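Local atomic coordinates of Thiol:disulfide interchange protein (Proteus mirabilis, PDB entry 4OD7), a protein that probably acts as a periplasmic disulfide oxidoreductase of the DsbA subfamily, introducing disulfide bonds into other proteins through a thioredoxin-like domain. Residues V41-V44 and N45-V48; A169-P172 and E173-A176; I109-T112 and F113-G117. The protein carries 1 engineered substitution. All coordinates share one frame; numbering follows the deposited sequence.

Contact 1 (V41-V44 and N45-V48); sequences VYKV and NSTV
Thr47 reaches back to Lys43 at the start of helix 44-51 and grips its carbonyl oxygen twice. The backbone N of Thr47 donates to Lys43 O at 3.0 Å, an ordinary helical bond, and the Thr47 hydroxyl OG1 donates to Lys43 O at 2.9 Å; the two donors come from opposite faces of the carbonyl plane. The hydroxyl gets there because it sits beside its own backbone N and anti to its carbonyl carbon (chi1 -66°), which turns it back toward the N-cap residue. Ser46 OG adds a third, weak bond to Lys43 O at 3.1 Å and also lies 3.1 Å from Lys43 CB. One residue on, Val48 N donates to Val44 O at 3.0 Å, while Val44 CG1 and Val48 CG2 meet at 4.4 Å, a loose apolar pair on the buried side.

Lys43, the N-cap, has positive phi in the short link between helices 33-41 and 44-51; its exposure accommodates a long charged chain. Farther out, Val44 packs on Phe38 and Tyr179, and Asn45 ND2 makes weak hydrogen bonds to Glu26 and Glu49. Small hydroxyl residues thus suit the first turn: two firm donors and a weak third meet at one carbonyl oxygen and hold the helix start to the bend before it.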
loop_
_atom_site.group_PDB
_atom_site.type_symbol
_atom_site.label_atom_id
_atom_site.label_comp_id
_atom_site.label_asym_id
_atom_site.label_seq_id
_atom_site.Cartn_x
_atom_site.Cartn_y
_atom_site.Cartn_z
ATOM N N VAL A 41 -4.503 -11.817 -0.065
ATOM C CA VAL A 41 -4.835 -13.130 0.539
ATOM C C VAL A 41 -5.332 -12.949 1.979
ATOM O O VAL A 41 -6.449 -13.334 2.302
ATOM C CB VAL A 41 -3.600 -14.116 0.522
ATOM C CG1 VAL A 41 -3.983 -15.465 1.127
ATOM C CG2 VAL A 41 -3.029 -14.291 -0.910
ATOM N N TYR A 42 -4.497 -12.390 2.839
ATOM C CA TYR A 42 -4.836 -12.219 4.242
ATOM C C TYR A 42 -5.752 -11.016 4.471
ATOM O O TYR A 42 -6.441 -10.963 5.484
ATOM C CB TYR A 42 -3.577 -12.040 5.104
ATOM C CG TYR A 42 -2.662 -13.249 5.221
ATOM C CD1 TYR A 42 -3.106 -14.537 4.963
ATOM C CD2 TYR A 42 -1.351 -13.094 5.666
ATOM C CE1 TYR A 42 -2.266 -15.617 5.098
ATOM C CE2 TYR A 42 -0.501 -14.175 5.808
ATOM C CZ TYR A 42 -0.956 -15.436 5.535
ATOM O OH TYR A 42 -0.101 -16.513 5.697
ATOM N N LYS A 43 -5.720 -10.045 3.554
ATOM C CA LYS A 43 -6.564 -8.851 3.640
ATOM C C LYS A 43 -6.307 -8.060 4.933
ATOM O O LYS A 43 -7.231 -7.650 5.608
ATOM C CB LYS A 43 -8.028 -9.287 3.559
ATOM C CG LYS A 43 -8.377 -10.069 2.292
ATOM C CD LYS A 43 -9.785 -10.555 2.351
ATOM C CE LYS A 43 -10.194 -11.399 1.175
ATOM N NZ LYS A 43 -11.702 -11.429 1.083
ATOM N N VAL A 44 -5.054 -7.875 5.313
ATOM C CA VAL A 44 -4.782 -7.209 6.568
ATOM C C VAL A 44 -5.085 -5.726 6.399
ATOM O O VAL A 44 -5.723 -5.131 7.266
ATOM C CB VAL A 44 -3.335 -7.428 7.040
ATOM C CG1 VAL A 44 -3.094 -6.789 8.403
ATOM C CG2 VAL A 44 -3.023 -8.887 7.141
ATOM N N ASN A 45 -4.650 -5.103 5.304
ATOM C CA ASN A 45 -4.959 -3.659 5.141
ATOM C C ASN A 45 -6.462 -3.381 5.006
ATOM O O ASN A 45 -6.962 -2.385 5.490
ATOM C CB ASN A 45 -4.263 -3.031 3.939
ATOM C CG ASN A 45 -4.753 -3.574 2.628
ATOM O OD1 ASN A 45 -4.854 -4.772 2.447
ATOM N ND2 ASN A 45 -5.132 -2.692 1.734
ATOM N N SER A 46 -7.182 -4.283 4.376
ATOM C CA SER A 46 -8.592 -4.100 4.237
ATOM C C SER A 46 -9.321 -4.319 5.579
ATOM O O SER A 46 -10.268 -3.609 5.858
ATOM C CB SER A 46 -9.103 -4.957 3.081
ATOM O OG SER A 46 -8.652 -6.250 3.183
ATOM N N THR A 47 -8.902 -5.270 6.398
ATOM C CA THR A 47 -9.472 -5.437 7.730
ATOM C C THR A 47 -9.258 -4.168 8.544
ATOM O O THR A 47 -10.152 -3.684 9.222
ATOM C CB THR A 47 -8.826 -6.621 8.485
ATOM O OG1 THR A 47 -9.159 -7.837 7.824
ATOM C CG2 THR A 47 -9.318 -6.718 9.945
ATOM N N VAL A 48 -8.061 -3.614 8.395
ATOM C CA VAL A 48 -7.646 -2.405 9.079
ATOM C C VAL A 48 -8.486 -1.200 8.645
ATOM O O VAL A 48 -8.953 -0.427 9.488
ATOM C CB VAL A 48 -6.151 -2.134 8.818
ATOM C CG1 VAL A 48 -5.759 -0.716 9.184
ATOM C CG2 VAL A 48 -5.289 -3.139 9.573
#

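Contact 2 (A169-P172 and E173-A176); sequences AKSP and EEYA
The N-terminus of helix 172-187 is capped by Ser171, whose OG accepts a hydrogen bond from Glu174 N at 3.1 Å, nearly straight at 165°. Serine suits this N-cap because its short side chain can fold back over the first turn: with chi1 67°, OG lies between its own backbone N and carbonyl carbon, facing the amide of Glu174. Water 1 bonds to Ser171 OG at 2.8 Å and donates weakly to Glu174 OE2, a weak water bridge from the cap to the carboxylate of Glu174. The backbone continues the turn, with Tyr175 N bonded to Ser171 O at 2.8 Å and Ala176 N to Pro172 O at 2.9 Å. Proline fits the first helical position, where no amide hydrogen is needed. Glu173 bends at chi2 (68°) and runs alongside the proline ring, bringing OE1 to 2.9 Å from Pro172 CD; a negative charge at this helix start probably interacts favourably with the helix dipole. Before the cap, the methyl CB of Ala169 packs 3.7 Å from Tyr175 CB and approaches the tyrosine ring at its edge.

The phenol OH of Tyr175 bonds to Asn164 O, and its ring stacks with an aromatic side chain of the bound peptide. This first turn lies against helix 44-51 and the loop that joins it to helix 33-41.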
loop_
_atom_site.group_PDB
_atom_site.type_symbol
_atom_site.label_atom_id
_atom_site.label_comp_id
_atom_site.label_asym_id
_atom_site.label_seq_id
_atom_site.Cartn_x
_atom_site.Cartn_y
_atom_site.Cartn_z
ATOM N N ALA A 169 -0.208 -14.074 16.557
ATOM C CA ALA A 169 -1.522 -14.619 16.235
ATOM C C ALA A 169 -1.443 -16.108 16.013
ATOM O O ALA A 169 -0.396 -16.667 15.665
ATOM C CB ALA A 169 -2.113 -13.944 15.012
ATOM N N LYS A 170 -2.551 -16.772 16.239
ATOM C CA LYS A 170 -2.545 -18.198 16.111
ATOM C C LYS A 170 -3.034 -18.529 14.729
ATOM O O LYS A 170 -3.071 -19.675 14.342
ATOM C CB LYS A 170 -3.424 -18.811 17.180
ATOM C CG LYS A 170 -2.931 -18.452 18.552
ATOM C CD LYS A 170 -2.274 -19.602 19.212
ATOM C CE LYS A 170 -1.031 -19.178 19.957
ATOM N NZ LYS A 170 -1.010 -19.808 21.298
ATOM N N SER A 171 -3.446 -17.512 13.984
ATOM C CA SER A 171 -3.813 -17.717 12.617
ATOM C C SER A 171 -3.655 -16.410 11.891
ATOM O O SER A 171 -3.548 -15.375 12.536
ATOM C CB SER A 171 -5.229 -18.202 12.532
ATOM O OG SER A 171 -6.085 -17.158 12.953
ATOM N N PRO A 172 -3.544 -16.450 10.550
ATOM C CA PRO A 172 -3.486 -15.232 9.745
ATOM C C PRO A 172 -4.747 -14.388 9.894
ATOM O O PRO A 172 -4.678 -13.172 9.859
ATOM C CB PRO A 172 -3.312 -15.760 8.333
ATOM C CG PRO A 172 -2.690 -17.076 8.501
ATOM C CD PRO A 172 -3.183 -17.631 9.759
ATOM N N GLU A 173 -5.879 -15.051 10.125
ATOM C CA GLU A 173 -7.192 -14.405 10.199
ATOM C C GLU A 173 -7.245 -13.593 11.460
ATOM O O GLU A 173 -7.667 -12.457 11.445
ATOM C CB GLU A 173 -8.281 -15.472 10.166
ATOM C CG GLU A 173 -8.200 -16.438 8.928
ATOM C CD GLU A 173 -6.983 -17.391 8.906
ATOM O OE1 GLU A 173 -6.109 -17.267 9.768
ATOM O OE2 GLU A 173 -6.879 -18.252 8.011
ATOM N N GLU A 174 -6.811 -14.194 12.553
ATOM C CA GLU A 174 -6.567 -13.489 13.801
ATOM C C GLU A 174 -5.485 -12.440 13.673
ATOM O O GLU A 174 -5.548 -11.411 14.348
ATOM C CB GLU A 174 -6.209 -14.427 14.926
ATOM C CG GLU A 174 -7.410 -15.015 15.572
ATOM C CD GLU A 174 -7.070 -15.635 16.886
ATOM O OE1 GLU A 174 -5.985 -15.322 17.427
ATOM O OE2 GLU A 174 -7.886 -16.423 17.392
ATOM N N TYR A 175 -4.494 -12.706 12.816
ATOM C CA TYR A 175 -3.373 -11.788 12.646
ATOM C C TYR A 175 -3.892 -10.499 12.122
ATOM O O TYR A 175 -3.462 -9.471 12.574
ATOM C CB TYR A 175 -2.309 -12.303 11.666
ATOM C CG TYR A 175 -1.144 -11.345 11.475
ATOM C CD1 TYR A 175 -0.128 -11.229 12.422
ATOM C CD2 TYR A 175 -1.096 -10.514 10.367
ATOM C CE1 TYR A 175 0.928 -10.344 12.239
ATOM C CE2 TYR A 175 -0.050 -9.620 10.184
ATOM C CZ TYR A 175 0.951 -9.533 11.133
ATOM O OH TYR A 175 1.976 -8.642 10.929
ATOM N N ALA A 176 -4.763 -10.545 11.137
ATOM C CA ALA A 176 -5.316 -9.322 10.560
ATOM C C ALA A 176 -6.202 -8.576 11.562
ATOM O O ALA A 176 -6.207 -7.348 11.614
ATOM C CB ALA A 176 -6.074 -9.654 9.355
HETATM O O HOH W 1 -7.386 -18.412 15.148
#

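Contact 3 (I109-T112 and F113-G117); sequences IRTT and FINAG
Phe113 N, Ile114 N, Asn115 N and Ala116 N each bond to the carbonyl four residues back, on Ile109, Arg110, Thr111 and Thr112, carrying the alpha-helix of residues 106-115 to its C-terminal end. A Schellman motif closes it: Gly117, with positive phi, is the C-prime residue, its N bonds to Ile114 O at 3.0 Å, and Val118 N reaches Phe113 O. Glycine, with no CB to meet the preceding carbonyl oxygen, takes these backbone angles readily. The last helical bond, Ala116 N to Thr112 O, is the most bent of the four at 140°, in keeping with a helix that is ending.

On the buried face, Ile109 and Phe113 run side by side, and Ile109 CG2 touches the ring atom Phe113 CE2 at 3.9 Å. The edge of the same ring is turned to the backbone, with Phe113 CD2 3.3 Å from Ile109 O in the ring plane. Such large apolar residues fill the space between helices: Ile109 and Phe113 pack on Ala76 of helix 70-83, and Phe113 also meets Leu93 of helix 86-99 and the ring of Tyr123.

The flank nearer solvent carries Arg110, Thr111, Ile114 and Asn115, mostly polar. Arg110 stretches out with CG opposite its backbone N (chi1 -178°), which carries the guanidinium past Ile114, and its NE forms a salt bridge with Asp124. Thr111 and Asn115 also run alongside each other, Thr111 CG2 lying 3.4 Å from Asn115 ND2. Over one guanidinium face of Arg110, displaced toward its rim, sits the terminal methyl of Ile114, with Ile114 CD1 3.8 Å from Arg110 NH1.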
loop_
_atom_site.group_PDB
_atom_site.type_symbol
_atom_site.label_atom_id
_atom_site.label_comp_id
_atom_site.label_asym_id
_atom_site.label_seq_id
_atom_site.Cartn_x
_atom_site.Cartn_y
_atom_site.Cartn_z
ATOM N N ILE A 109 0.188 -2.426 -19.056
ATOM C CA ILE A 109 -0.488 -1.792 -17.931
ATOM C C ILE A 109 -1.802 -1.202 -18.424
ATOM O O ILE A 109 -2.858 -1.467 -17.866
ATOM C CB ILE A 109 0.368 -0.724 -17.280
ATOM C CG1 ILE A 109 1.710 -1.331 -16.874
ATOM C CG2 ILE A 109 -0.350 -0.177 -16.069
ATOM C CD1 ILE A 109 2.682 -0.384 -16.225
ATOM N N ARG A 110 -1.738 -0.430 -19.498
ATOM C CA ARG A 110 -2.929 0.115 -20.140
ATOM C C ARG A 110 -3.973 -0.955 -20.489
ATOM O O ARG A 110 -5.156 -0.808 -20.147
ATOM C CB ARG A 110 -2.515 0.880 -21.383
ATOM C CG ARG A 110 -3.644 1.532 -22.126
ATOM C CD ARG A 110 -3.118 2.389 -23.215
ATOM N NE ARG A 110 -4.190 3.070 -23.919
ATOM C CZ ARG A 110 -4.854 2.541 -24.944
ATOM N NH1 ARG A 110 -4.600 1.301 -25.334
ATOM N NH2 ARG A 110 -5.800 3.239 -25.560
ATOM N N THR A 111 -3.541 -2.046 -21.117
ATOM C CA THR A 111 -4.460 -3.144 -21.466
ATOM C C THR A 111 -5.110 -3.700 -20.227
ATOM O O THR A 111 -6.266 -4.037 -20.262
ATOM C CB THR A 111 -3.770 -4.305 -22.193
ATOM O OG1 THR A 111 -3.272 -3.842 -23.454
ATOM C CG2 THR A 111 -4.740 -5.407 -22.431
ATOM N N THR A 112 -4.358 -3.801 -19.133
ATOM C CA THR A 112 -4.884 -4.292 -17.858
ATOM C C THR A 112 -6.041 -3.457 -17.296
ATOM O O THR A 112 -7.071 -3.991 -16.905
ATOM C CB THR A 112 -3.748 -4.322 -16.795
ATOM O OG1 THR A 112 -2.650 -5.091 -17.294
ATOM C CG2 THR A 112 -4.231 -4.902 -15.455
ATOM N N PHE A 113 -5.866 -2.142 -17.294
ATOM C CA PHE A 113 -6.918 -1.222 -16.873
ATOM C C PHE A 113 -8.167 -1.422 -17.758
ATOM O O PHE A 113 -9.271 -1.571 -17.238
ATOM C CB PHE A 113 -6.430 0.206 -16.931
ATOM C CG PHE A 113 -5.671 0.633 -15.686
ATOM C CD1 PHE A 113 -6.223 1.514 -14.768
ATOM C CD2 PHE A 113 -4.427 0.116 -15.402
ATOM C CE1 PHE A 113 -5.525 1.894 -13.631
ATOM C CE2 PHE A 113 -3.716 0.526 -14.250
ATOM C CZ PHE A 113 -4.271 1.386 -13.374
ATOM N N ILE A 114 -7.980 -1.458 -19.083
ATOM C CA ILE A 114 -9.100 -1.620 -20.022
ATOM C C ILE A 114 -9.847 -2.949 -19.810
ATOM O O ILE A 114 -11.070 -2.962 -19.819
ATOM C CB ILE A 114 -8.621 -1.515 -21.505
ATOM C CG1 ILE A 114 -8.112 -0.091 -21.817
ATOM C CG2 ILE A 114 -9.741 -1.923 -22.461
ATOM C CD1 ILE A 114 -7.353 0.035 -23.115
ATOM N N ASN A 115 -9.139 -4.049 -19.553
ATOM C CA ASN A 115 -9.807 -5.316 -19.254
ATOM C C ASN A 115 -10.511 -5.359 -17.898
ATOM O O ASN A 115 -11.428 -6.145 -17.695
ATOM C CB ASN A 115 -8.806 -6.408 -19.280
ATOM C CG ASN A 115 -8.510 -6.831 -20.633
ATOM O OD1 ASN A 115 -9.391 -6.866 -21.481
ATOM N ND2 ASN A 115 -7.239 -7.100 -20.893
ATOM N N ALA A 116 -10.100 -4.475 -16.995
ATOM C CA ALA A 116 -10.783 -4.268 -15.716
ATOM C C ALA A 116 -11.923 -3.233 -15.838
ATOM O O ALA A 116 -12.374 -2.696 -14.816
ATOM C CB ALA A 116 -9.787 -3.832 -14.653
ATOM N N GLY A 117 -12.314 -2.898 -17.081
ATOM C CA GLY A 117 -13.462 -2.039 -17.353
ATOM C C GLY A 117 -13.262 -0.540 -17.468
ATOM O O GLY A 117 -14.208 0.227 -17.675
#

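Overall arrangement
Contacts 1 and 2 are helix starts that meet, although far apart in sequence: their centres lie 11 Å apart, Tyr42 CE1 comes within 3.4 Å of Pro172 CB, and Val44 CG2 packs 3.8 Å from Ala176 CB. Both border the bound peptide, which touches Tyr42 of contact 1 and Pro172 and Tyr175 of contact 2. Helix 33-41, which leads into contact 1, holds Cys35 of the redox-active pair; its partner position, Ser32, is an engineered serine, so that disulfide is absent here. Contact 3 is a helix end in a separate helical region, its centre about 24 Å from that of contact 1 and about 33 Å from that of contact 2.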